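ZYRO0G01672p (Zygosaccharomyces rouxii, PDB 4U8T) binds RNA carrying N6-methyladenosine through its YTH domain, the part crystallised here, and probably serves as a reader of methylated mRNA. Local coordinates at residues 80-85 against 119-124; 47-52 against 106-111; 23-28 against 64-69. One frame throughout, in Å; residues are numbered along the deposited sequence.

From the N terminus, residues 23-28 lead into the first strand of the mixed sheet, 27-33. Residues 47-52 follow, on the short edge strand 47-48, before the chain returns at 64-69 to close contact 3, at the start of the first strand and ahead of strand 71-77. Contact 1 opens at 80-85. Residues 106-111 then close contact 2 at the methyladenosine site, and 119-124 closes contact 1 within the sheet. Contact 2 therefore crosses both of the others, whereas contacts 3 and 1 come in series, on opposite sides of the chain's centre. All three reach the same sheet, and contacts 1 and 2 also touch the RNA.

Contact 1 of 3, residues 80-85 against 119-124; sequences SGRFCG and VRDVHN. With nucleotides of chain G.
N124 and G81 meet at the RNA end of the contact, where the start of strand 82-94 runs antiparallel to the end of strand 111-123, its neighbour in the mixed sheet of the YTH domain. The backbone N of N124 donates to G81 O at 3.0 Å, and this fixes where the side chain starts. With CG anti to its own carbonyl carbon (chi1 -80°), the amide lies alongside the G81 peptide, ND2 being 3.5 Å from G81 C. ND2 gives a nearly straight hydrogen bond, 2.9 Å long, to OP1 of U7 of chain G. The amide OD1 sits at the edge of the F83 ring, 3.9 Å from CD1, with the amide and ring planes inclined by 61°.

A charged pair bridges the strands. D121 OD2 lies over a face of the R82 guanidinium, 3.0 Å from NE. Because OD2 is well out of the guanidinium plane, no N-H points at it and the attraction is one of charge; the two planes are 14° apart. The second carboxylate oxygen, D121 OD1, accepts a hydrogen from a water at 2.7 Å, and the same water donates to C84 O.

Behind these side chains stands the backbone ladder. F83 and V122 form a hydrogen-bonded pair, F83 N to V122 O being 2.9 Å, with the reverse bond from V122 N to F83 O. Beyond it the ladder slackens, R120 N reaching C84 O only at 3.3 Å.

R82 and H123 share one face of the sheet. On the other, F83 and V122 both pack against F161 of helix 151-161, and F83 also touches L74 and S76 of the adjoining strand 71-77. Helix 36-45 meets the far end of the pair, with V39 against C84 and F43 against V119.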
loop_
_atom_site.group_PDB
_atom_site.type_symbol
_atom_site.label_atom_id
_atom_site.label_comp_id
_atom_site.label_asym_id
_atom_site.label_seq_id
_atom_site.Cartn_x
_atom_site.Cartn_y
_atom_site.Cartn_z
ATOM N N SER A 80 -6.717 -10.773 -7.423
ATOM C CA SER A 80 -6.474 -11.681 -6.310
ATOM C C SER A 80 -7.633 -11.791 -5.324
ATOM O O SER A 80 -7.603 -12.639 -4.447
ATOM C CB SER A 80 -5.215 -11.277 -5.570
ATOM O OG SER A 80 -5.389 -10.058 -4.903
ATOM N N GLY A 81 -8.618 -10.908 -5.428
ATOM C CA GLY A 81 -9.742 -10.915 -4.520
ATOM C C GLY A 81 -9.454 -10.485 -3.096
ATOM O O GLY A 81 -10.191 -10.810 -2.193
ATOM N N ARG A 82 -8.360 -9.778 -2.877
ATOM C CA ARG A 82 -8.024 -9.392 -1.533
ATOM C C ARG A 82 -6.997 -8.285 -1.465
ATOM O O ARG A 82 -6.413 -7.912 -2.467
ATOM C CB ARG A 82 -7.487 -10.582 -0.770
ATOM C CG ARG A 82 -6.334 -11.274 -1.432
ATOM C CD ARG A 82 -5.899 -12.390 -0.592
ATOM N NE ARG A 82 -5.032 -13.279 -1.311
ATOM C CZ ARG A 82 -5.408 -14.435 -1.814
ATOM N NH1 ARG A 82 -6.650 -14.856 -1.643
ATOM N NH2 ARG A 82 -4.529 -15.166 -2.472
ATOM N N PHE A 83 -6.783 -7.762 -0.265
ATOM C CA PHE A 83 -5.654 -6.901 0.009
ATOM C C PHE A 83 -4.723 -7.767 0.798
ATOM O O PHE A 83 -5.153 -8.752 1.355
ATOM C CB PHE A 83 -6.043 -5.628 0.761
ATOM C CG PHE A 83 -6.643 -4.567 -0.115
ATOM C CD1 PHE A 83 -7.867 -4.761 -0.717
ATOM C CD2 PHE A 83 -5.974 -3.401 -0.358
ATOM C CE1 PHE A 83 -8.410 -3.830 -1.521
ATOM C CE2 PHE A 83 -6.517 -2.446 -1.169
ATOM C CZ PHE A 83 -7.738 -2.663 -1.761
ATOM N N CYS A 84 -3.434 -7.477 0.750
ATOM C CA CYS A 84 -2.477 -8.394 1.306
ATOM C C CYS A 84 -1.474 -7.763 2.224
ATOM O O CYS A 84 -0.591 -8.417 2.666
ATOM C CB CYS A 84 -1.749 -9.128 0.189
ATOM S SG CYS A 84 -0.753 -8.173 -0.956
ATOM N N GLY A 85 -1.594 -6.490 2.519
ATOM C CA GLY A 85 -0.666 -5.882 3.442
ATOM C C GLY A 85 -0.638 -4.379 3.460
ATOM O O GLY A 85 -1.319 -3.740 2.675
ATOM N N VAL A 119 1.475 -7.737 7.163
ATOM C CA VAL A 119 1.431 -8.690 6.081
ATOM C C VAL A 119 0.319 -9.652 6.402
ATOM O O VAL A 119 0.463 -10.495 7.264
ATOM C CB VAL A 119 2.768 -9.453 5.904
ATOM C CG1 VAL A 119 2.638 -10.517 4.857
ATOM C CG2 VAL A 119 3.885 -8.526 5.538
ATOM N N ARG A 120 -0.794 -9.530 5.715
ATOM C CA ARG A 120 -1.943 -10.357 6.009
ATOM C C ARG A 120 -3.007 -10.208 4.958
ATOM O O ARG A 120 -3.242 -9.127 4.483
ATOM C CB ARG A 120 -2.537 -10.006 7.362
ATOM C CG ARG A 120 -4.015 -10.317 7.401
ATOM C CD ARG A 120 -4.732 -9.865 8.597
ATOM N NE ARG A 120 -6.014 -10.524 8.593
ATOM C CZ ARG A 120 -6.831 -10.562 9.630
ATOM N NH1 ARG A 120 -7.982 -11.201 9.534
ATOM N NH2 ARG A 120 -6.490 -9.980 10.763
ATOM N N ASP A 121 -3.655 -11.307 4.597
ATOM C CA ASP A 121 -4.759 -11.253 3.654
ATOM C C ASP A 121 -6.028 -10.735 4.288
ATOM O O ASP A 121 -6.384 -11.132 5.383
ATOM C CB ASP A 121 -5.024 -12.625 3.059
ATOM C CG ASP A 121 -3.969 -13.049 2.090
ATOM O OD1 ASP A 121 -2.956 -12.363 1.979
ATOM O OD2 ASP A 121 -4.153 -14.067 1.415
ATOM N N VAL A 122 -6.719 -9.867 3.565
ATOM C CA VAL A 122 -8.043 -9.407 3.917
ATOM C C VAL A 122 -8.886 -9.511 2.685
ATOM O O VAL A 122 -8.534 -8.956 1.684
ATOM C CB VAL A 122 -8.066 -7.957 4.410
ATOM C CG1 VAL A 122 -9.487 -7.477 4.576
ATOM C CG2 VAL A 122 -7.332 -7.830 5.676
ATOM N N HIS A 123 -9.995 -10.229 2.750
ATOM C CA HIS A 123 -10.766 -10.513 1.556
ATOM C C HIS A 123 -11.582 -9.332 1.117
ATOM O O HIS A 123 -12.054 -8.580 1.948
ATOM C CB HIS A 123 -11.681 -11.701 1.786
ATOM C CG HIS A 123 -10.950 -12.988 1.955
ATOM N ND1 HIS A 123 -10.811 -13.608 3.178
ATOM C CD2 HIS A 123 -10.262 -13.742 1.069
ATOM C CE1 HIS A 123 -10.096 -14.706 3.031
ATOM N NE2 HIS A 123 -9.745 -14.807 1.762
ATOM N N ASN A 124 -11.763 -9.181 -0.192
ATOM C CA ASN A 124 -12.577 -8.103 -0.723
ATOM C C ASN A 124 -13.986 -8.031 -0.158
ATOM O O ASN A 124 -14.509 -6.948 0.024
ATOM C CB ASN A 124 -12.652 -8.187 -2.229
ATOM C CG ASN A 124 -11.432 -7.621 -2.892
ATOM O OD1 ASN A 124 -10.579 -7.035 -2.241
ATOM N ND2 ASN A 124 -11.357 -7.763 -4.201
ATOM P P U G 7 -13.074 -9.091 -7.183
ATOM O OP1 U G 7 -13.155 -9.446 -5.758
ATOM O OP2 U G 7 -11.938 -9.527 -7.995
ATOM O "O5'" U G 7 -14.391 -9.546 -7.925
ATOM C "C5'" U G 7 -15.644 -9.559 -7.249
ATOM C "C4'" U G 7 -16.715 -10.108 -8.151
ATOM O "O4'" U G 7 -16.636 -9.447 -9.437
ATOM C "C3'" U G 7 -16.592 -11.610 -8.407
ATOM O "O3'" U G 7 -17.859 -12.235 -8.212
ATOM C "C2'" U G 7 -16.176 -11.710 -9.876
ATOM O "O2'" U G 7 -16.675 -12.834 -10.563
ATOM C "C1'" U G 7 -16.685 -10.400 -10.470
ATOM N N1 U G 7 -15.870 -9.921 -11.587
ATOM C C2 U G 7 -16.503 -9.658 -12.774
ATOM O O2 U G 7 -17.703 -9.804 -12.918
ATOM N N3 U G 7 -15.671 -9.229 -13.776
ATOM C C4 U G 7 -14.305 -9.054 -13.701
ATOM O O4 U G 7 -13.685 -8.659 -14.684
ATOM C C5 U G 7 -13.734 -9.347 -12.430
ATOM C C6 U G 7 -14.519 -9.763 -11.439
HETATM O O HOH W 1 -0.716 -11.198 3.057
#

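Contact 2 of 3, residues 47-52 against 106-111; sequences IWSSTF and SRYRHA. With nucleotides of chain G.
S49 OG donates a hydrogen bond to H110 O and has a second, weak partner in N55 ND2, so one hydroxyl ties residues 47-52 to the loop ahead of strand 111-123. This junction builds the aromatic cage of the YTH domain, in which W48 and Y108 sandwich the methylated base of 6MZ4 of chain G. The base N6 lies 3.3 Å above the W48 ring plane and 3.6 Å above that of Y108, in each case displaced toward the rim. W48 CB leaves the backbone away from residues 106-111, and with CG anti to the backbone N (chi1 -176°) the indole lays one face on the base. Its CZ3 comes within 3.7 Å of the methyl carbon C9. The one hydrogen left on N6 is used by the backbone: N6 of 6MZ4 donates to S49 O at 2.8 Å, with an angle of 159° at the hydrogen.

Y108 is held on several sides. S50 O lies at its ring edge, 3.5 Å from CD1, and R107 CB sits over the centre of the face turned from the base. A111 CB packs 3.8 Å from S49 CB, while W102 touches I47 and S49 and is probably the third wall of the cage, as in other YTH domains.

Next to the cage, the R107 guanidinium lies by the phosphate of 6MZ4, with T51 CG2 over one face, though the exact position of its NH2 is doubtful. T51 OG1 caps G54 N at the start of helix 52-63.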
loop_
_atom_site.group_PDB
_atom_site.type_symbol
_atom_site.label_atom_id
_atom_site.label_comp_id
_atom_site.label_asym_id
_atom_site.label_seq_id
_atom_site.Cartn_x
_atom_site.Cartn_y
_atom_site.Cartn_z
ATOM N N ILE A 47 11.635 -1.547 -0.797
ATOM C CA ILE A 47 11.375 -0.522 -1.777
ATOM C C ILE A 47 10.078 -0.826 -2.522
ATOM O O ILE A 47 9.576 -1.930 -2.478
ATOM C CB ILE A 47 12.546 -0.388 -2.774
ATOM C CG1 ILE A 47 12.715 -1.645 -3.615
ATOM C CG2 ILE A 47 13.836 -0.099 -2.062
ATOM C CD1 ILE A 47 13.680 -1.458 -4.752
ATOM N N TRP A 48 9.515 0.183 -3.162
ATOM C CA TRP A 48 8.387 -0.000 -4.050
ATOM C C TRP A 48 8.478 1.024 -5.154
ATOM O O TRP A 48 9.141 2.039 -5.027
ATOM C CB TRP A 48 7.044 0.124 -3.309
ATOM C CG TRP A 48 5.863 -0.167 -4.195
ATOM C CD1 TRP A 48 4.925 0.722 -4.617
ATOM C CD2 TRP A 48 5.544 -1.410 -4.820
ATOM N NE1 TRP A 48 4.031 0.110 -5.445
ATOM C CE2 TRP A 48 4.378 -1.202 -5.587
ATOM C CE3 TRP A 48 6.116 -2.684 -4.799
ATOM C CZ2 TRP A 48 3.768 -2.215 -6.324
ATOM C CZ3 TRP A 48 5.505 -3.698 -5.534
ATOM C CH2 TRP A 48 4.344 -3.450 -6.294
ATOM N N SER A 49 7.819 0.745 -6.257
ATOM C CA SER A 49 7.751 1.701 -7.316
ATOM C C SER A 49 6.400 1.603 -7.990
ATOM O O SER A 49 5.803 0.546 -8.040
ATOM C CB SER A 49 8.863 1.467 -8.304
ATOM O OG SER A 49 8.784 2.421 -9.328
ATOM N N SER A 50 5.896 2.719 -8.476
ATOM C CA SER A 50 4.632 2.717 -9.165
ATOM C C SER A 50 4.843 3.066 -10.618
ATOM O O SER A 50 5.950 3.007 -11.114
ATOM C CB SER A 50 3.685 3.687 -8.501
ATOM O OG SER A 50 2.446 3.705 -9.139
ATOM N N THR A 51 3.795 3.458 -11.307
ATOM C CA THR A 51 3.952 3.871 -12.683
ATOM C C THR A 51 4.571 5.238 -12.799
ATOM O O THR A 51 4.891 5.870 -11.813
ATOM C CB THR A 51 2.633 3.895 -13.401
ATOM O OG1 THR A 51 1.725 4.733 -12.678
ATOM C CG2 THR A 51 2.065 2.517 -13.488
ATOM N N PHE A 52 4.755 5.688 -14.027
ATOM C CA PHE A 52 5.245 7.022 -14.275
ATOM C C PHE A 52 4.399 8.049 -13.571
ATOM O O PHE A 52 4.910 8.833 -12.795
ATOM C CB PHE A 52 5.291 7.294 -15.773
ATOM C CG PHE A 52 5.684 8.692 -16.117
ATOM C CD1 PHE A 52 7.015 9.062 -16.146
ATOM C CD2 PHE A 52 4.730 9.633 -16.431
ATOM C CE1 PHE A 52 7.372 10.337 -16.443
ATOM C CE2 PHE A 52 5.098 10.904 -16.739
ATOM C CZ PHE A 52 6.417 11.254 -16.752
ATOM N N SER A 106 13.364 -2.475 -17.751
ATOM C CA SER A 106 11.925 -2.682 -17.773
ATOM C C SER A 106 11.194 -1.353 -17.549
ATOM O O SER A 106 11.471 -0.371 -18.217
ATOM C CB SER A 106 11.511 -3.745 -16.736
ATOM O OG SER A 106 11.666 -3.311 -15.387
ATOM N N ARG A 107 10.207 -1.346 -16.665
ATOM C CA ARG A 107 9.278 -0.224 -16.555
ATOM C C ARG A 107 9.420 0.646 -15.287
ATOM O O ARG A 107 8.996 1.793 -15.250
ATOM C CB ARG A 107 7.877 -0.798 -16.590
ATOM C CG ARG A 107 6.778 0.154 -16.881
ATOM C CD ARG A 107 5.486 -0.529 -16.522
ATOM N NE ARG A 107 4.323 0.285 -16.830
ATOM C CZ ARG A 107 3.084 -0.072 -16.529
ATOM N NH1 ARG A 107 2.883 -1.173 -15.837
ATOM N NH2 ARG A 107 2.058 0.695 -16.847
ATOM N N TYR A 108 10.036 0.087 -14.254
ATOM C CA TYR A 108 10.163 0.730 -12.954
ATOM C C TYR A 108 11.569 1.202 -12.712
ATOM O O TYR A 108 12.337 0.537 -12.037
ATOM C CB TYR A 108 9.717 -0.233 -11.852
ATOM C CG TYR A 108 8.399 -0.849 -12.198
ATOM C CD1 TYR A 108 7.232 -0.127 -12.093
ATOM C CD2 TYR A 108 8.325 -2.127 -12.680
ATOM C CE1 TYR A 108 6.047 -0.667 -12.439
ATOM C CE2 TYR A 108 7.142 -2.670 -13.025
ATOM C CZ TYR A 108 6.009 -1.940 -12.898
ATOM O OH TYR A 108 4.817 -2.479 -13.262
ATOM N N ARG A 109 11.922 2.352 -13.257
ATOM C CA ARG A 109 13.299 2.791 -13.184
ATOM C C ARG A 109 13.616 3.566 -11.922
ATOM O O ARG A 109 14.772 3.700 -11.550
ATOM C CB ARG A 109 13.608 3.652 -14.403
ATOM C CG ARG A 109 13.265 2.959 -15.699
ATOM C CD ARG A 109 14.426 2.961 -16.673
ATOM N NE ARG A 109 14.056 2.326 -17.931
ATOM C CZ ARG A 109 13.916 1.010 -18.077
ATOM N NH1 ARG A 109 14.100 0.206 -17.038
ATOM N NH2 ARG A 109 13.568 0.483 -19.251
ATOM N N HIS A 110 12.595 4.036 -11.230
ATOM C CA HIS A 110 12.818 4.704 -9.962
ATOM C C HIS A 110 12.020 4.015 -8.893
ATOM O O HIS A 110 11.084 3.317 -9.198
ATOM C CB HIS A 110 12.447 6.172 -10.067
ATOM C CG HIS A 110 12.975 6.832 -11.297
ATOM N ND1 HIS A 110 14.321 6.940 -11.561
ATOM C CD2 HIS A 110 12.341 7.396 -12.346
ATOM C CE1 HIS A 110 14.493 7.552 -12.718
ATOM N NE2 HIS A 110 13.306 7.837 -13.214
ATOM N N ALA A 111 12.364 4.226 -7.638
ATOM C CA ALA A 111 11.613 3.623 -6.564
ATOM C C ALA A 111 11.797 4.416 -5.326
ATOM O O ALA A 111 12.663 5.240 -5.259
ATOM C CB ALA A 111 12.051 2.201 -6.331
ATOM C C2 6MZ G 4 3.982 -4.643 -10.805
ATOM C C4 6MZ G 4 2.530 -2.822 -10.930
ATOM C C5 6MZ G 4 3.477 -2.022 -10.176
ATOM O O1P 6MZ G 4 0.139 0.623 -17.557
ATOM O O2P 6MZ G 4 -2.330 0.078 -17.414
ATOM N N9 6MZ G 4 1.495 -2.027 -11.179
ATOM N N3 6MZ G 4 2.840 -4.106 -11.197
ATOM N N1 6MZ G 4 4.895 -3.964 -10.128
ATOM C C6 6MZ G 4 4.725 -2.684 -9.777
ATOM N N6 6MZ G 4 5.665 -2.023 -9.088
ATOM C C9 6MZ G 4 6.928 -2.657 -8.824
ATOM N N7 6MZ G 4 2.930 -0.807 -10.043
ATOM C C8 6MZ G 4 1.743 -0.826 -10.668
ATOM O "O5'" 6MZ G 4 -0.719 -0.379 -15.547
ATOM C "C5'" 6MZ G 4 -1.248 -0.167 -14.253
ATOM C "C4'" 6MZ G 4 -1.124 -1.403 -13.420
ATOM O "O4'" 6MZ G 4 0.243 -1.587 -13.066
ATOM C "C1'" 6MZ G 4 0.313 -2.414 -11.952
ATOM C "C2'" 6MZ G 4 -0.991 -2.278 -11.186
ATOM O "O2'" 6MZ G 4 -1.572 -3.563 -11.111
ATOM C "C3'" 6MZ G 4 -1.845 -1.385 -12.088
ATOM O "O3'" 6MZ G 4 -3.155 -1.882 -12.203
ATOM P P 6MZ G 4 -1.095 0.562 -16.759
ATOM P P G G 3 -1.091 5.048 -20.562
ATOM O OP1 G G 3 -1.180 3.977 -21.553
ATOM O OP2 G G 3 -2.242 5.882 -20.211
ATOM O "O5'" G G 3 -0.649 4.255 -19.279
ATOM C "C5'" G G 3 -0.183 4.916 -18.126
ATOM C "C4'" G G 3 -0.188 3.981 -16.946
ATOM O "O4'" G G 3 -0.104 4.794 -15.755
ATOM C "C3'" G G 3 -1.479 3.183 -16.811
ATOM O "O3'" G G 3 -1.219 2.000 -16.083
ATOM C "C2'" G G 3 -2.328 4.086 -15.951
ATOM O "O2'" G G 3 -3.350 3.428 -15.253
ATOM C "C1'" G G 3 -1.287 4.649 -14.997
ATOM N N9 G G 3 -1.668 5.941 -14.427
ATOM C C8 G G 3 -1.622 6.276 -13.107
ATOM N N7 G G 3 -2.008 7.481 -12.863
ATOM C C5 G G 3 -2.332 7.974 -14.119
ATOM C C6 G G 3 -2.820 9.231 -14.509
ATOM O O6 G G 3 -3.063 10.198 -13.814
ATOM N N1 G G 3 -3.011 9.300 -15.870
ATOM C C2 G G 3 -2.771 8.294 -16.754
ATOM N N2 G G 3 -3.014 8.520 -18.038
ATOM N N3 G G 3 -2.320 7.136 -16.406
ATOM C C4 G G 3 -2.119 7.039 -15.091
HETATM O O HOH W 2 4.589 3.588 -16.613
#

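Contact 3 of 3, residues 23-28 against 64-69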
loop_
_atom_site.group_PDB
_atom_site.type_symbol
_atom_site.label_atom_id
_atom_site.label_comp_id
_atom_site.label_asym_id
_atom_site.label_seq_id
_atom_site.Cartn_x
_atom_site.Cartn_y
_atom_site.Cartn_z
ATOM N N PRO A 23 -0.298 8.860 12.707
ATOM C CA PRO A 23 -0.139 10.289 12.998
ATOM C C PRO A 23 -1.154 11.161 12.271
ATOM O O PRO A 23 -1.571 10.817 11.181
ATOM C CB PRO A 23 1.277 10.591 12.512
ATOM C CG PRO A 23 1.936 9.287 12.424
ATOM C CD PRO A 23 0.893 8.304 12.069
ATOM N N ASP A 24 -1.546 12.278 12.863
ATOM C CA ASP A 24 -2.526 13.147 12.231
ATOM C C ASP A 24 -2.055 13.622 10.848
ATOM O O ASP A 24 -0.856 13.678 10.582
ATOM C CB ASP A 24 -2.827 14.337 13.139
ATOM C CG ASP A 24 -3.540 13.930 14.443
ATOM O OD1 ASP A 24 -4.386 13.004 14.449
ATOM O OD2 ASP A 24 -3.246 14.549 15.484
ATOM N N HIS A 25 -3.020 13.903 9.972
ATOM C CA HIS A 25 -2.790 14.468 8.638
ATOM C C HIS A 25 -2.101 13.501 7.682
ATOM O O HIS A 25 -1.531 13.916 6.680
ATOM C CB HIS A 25 -2.008 15.778 8.753
ATOM C CG HIS A 25 -2.573 16.687 9.793
ATOM N ND1 HIS A 25 -3.877 17.126 9.756
ATOM C CD2 HIS A 25 -2.048 17.162 10.945
ATOM C CE1 HIS A 25 -4.120 17.862 10.825
ATOM N NE2 HIS A 25 -3.028 17.893 11.565
ATOM N N SER A 26 -2.152 12.212 8.000
ATOM C CA SER A 26 -1.614 11.182 7.137
ATOM C C SER A 26 -2.501 10.896 5.934
ATOM O O SER A 26 -3.690 11.149 5.947
ATOM C CB SER A 26 -1.415 9.900 7.924
ATOM O OG SER A 26 -0.368 10.019 8.842
ATOM N N ARG A 27 -1.922 10.358 4.878
ATOM C CA ARG A 27 -2.738 10.016 3.732
ATOM C C ARG A 27 -2.557 8.548 3.342
ATOM O O ARG A 27 -1.598 7.906 3.706
ATOM C CB ARG A 27 -2.428 10.963 2.588
ATOM C CG ARG A 27 -2.727 12.395 2.957
ATOM C CD ARG A 27 -2.164 13.356 1.989
ATOM N NE ARG A 27 -2.819 13.249 0.714
ATOM C CZ ARG A 27 -2.460 13.936 -0.359
ATOM N NH1 ARG A 27 -1.439 14.754 -0.298
ATOM N NH2 ARG A 27 -3.108 13.784 -1.495
ATOM N N PHE A 28 -3.538 8.026 2.629
ATOM C CA PHE A 28 -3.656 6.613 2.365
ATOM C C PHE A 28 -3.961 6.355 0.910
ATOM O O PHE A 28 -4.840 6.960 0.339
ATOM C CB PHE A 28 -4.759 6.015 3.215
ATOM C CG PHE A 28 -4.659 6.345 4.660
ATOM C CD1 PHE A 28 -5.070 7.578 5.136
ATOM C CD2 PHE A 28 -4.221 5.394 5.567
ATOM C CE1 PHE A 28 -4.991 7.877 6.468
ATOM C CE2 PHE A 28 -4.152 5.682 6.907
ATOM C CZ PHE A 28 -4.524 6.923 7.356
ATOM N N SER A 64 4.368 16.794 0.438
ATOM C CA SER A 64 3.406 17.711 1.039
ATOM C C SER A 64 3.088 17.496 2.503
ATOM O O SER A 64 2.354 18.276 3.082
ATOM C CB SER A 64 2.089 17.623 0.295
ATOM O OG SER A 64 2.222 18.086 -1.019
ATOM N N LEU A 65 3.582 16.419 3.094
ATOM C CA LEU A 65 3.186 16.075 4.461
ATOM C C LEU A 65 3.750 16.996 5.537
ATOM O O LEU A 65 4.934 17.298 5.537
ATOM C CB LEU A 65 3.603 14.642 4.794
ATOM C CG LEU A 65 2.882 13.453 4.158
ATOM C CD1 LEU A 65 3.494 12.178 4.644
ATOM C CD2 LEU A 65 1.431 13.486 4.463
ATOM N N PRO A 66 2.903 17.424 6.479
ATOM C CA PRO A 66 3.350 18.040 7.729
ATOM C C PRO A 66 4.255 17.050 8.431
ATOM O O PRO A 66 4.127 15.875 8.123
ATOM C CB PRO A 66 2.061 18.284 8.489
ATOM C CG PRO A 66 1.048 17.509 7.791
ATOM C CD PRO A 66 1.443 17.385 6.388
ATOM N N GLN A 67 5.094 17.469 9.370
ATOM C CA GLN A 67 6.233 16.638 9.771
ATOM C C GLN A 67 5.952 15.232 10.284
ATOM O O GLN A 67 6.570 14.264 9.826
ATOM C CB GLN A 67 7.058 17.353 10.834
ATOM C CG GLN A 67 8.421 17.804 10.331
ATOM C CD GLN A 67 9.272 16.652 9.777
ATOM O OE1 GLN A 67 9.145 15.501 10.203
ATOM N NE2 GLN A 67 10.156 16.971 8.834
ATOM N N GLY A 68 5.036 15.104 11.224
ATOM C CA GLY A 68 4.807 13.803 11.803
ATOM C C GLY A 68 4.098 12.817 10.902
ATOM O O GLY A 68 4.089 11.626 11.176
ATOM N N ALA A 69 3.491 13.311 9.837
ATOM C CA ALA A 69 2.560 12.502 9.085
ATOM C C ALA A 69 3.217 11.506 8.143
ATOM O O ALA A 69 4.344 11.686 7.692
ATOM C CB ALA A 69 1.639 13.391 8.331
#
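The H25 imidazole has D24 CB over one face, 3.6 Å above its plane, and P66 approaches the same residue from across the contact, its CG 3.6 Å from H25 CB. Two beta turns are packed together here: a type II turn from P23 to S26, just ahead of strand 27-33, and, in the link from helix 52-63 to strand 71-77, a type I turn from P66 to A69, closed by A69 N donating to P66 O.

No hydrogen bond joins the turns, which meet through carbon atoms and carbonyl oxygens. A69 CB is set against two of them, 3.4 Å from D24 O and 3.6 Å from H25 O. L65 CD2 also approaches H25 O, and R27 runs past L65 to a salt bridge with E148.

S26 holds its own turn together: with OG anti to the carbonyl carbon (chi1 -70°), the hydroxyl donates to P23 O at 2.7 Å and accepts from K70 N. With an alanine here, the P23 carbonyl and the K70 amide would each lose this hydroxyl partner, and the turn would probably be freer to shift against A69. P23, which also packs on Y72 of strand 71-77, has its CB 3.3 Å from G68 O.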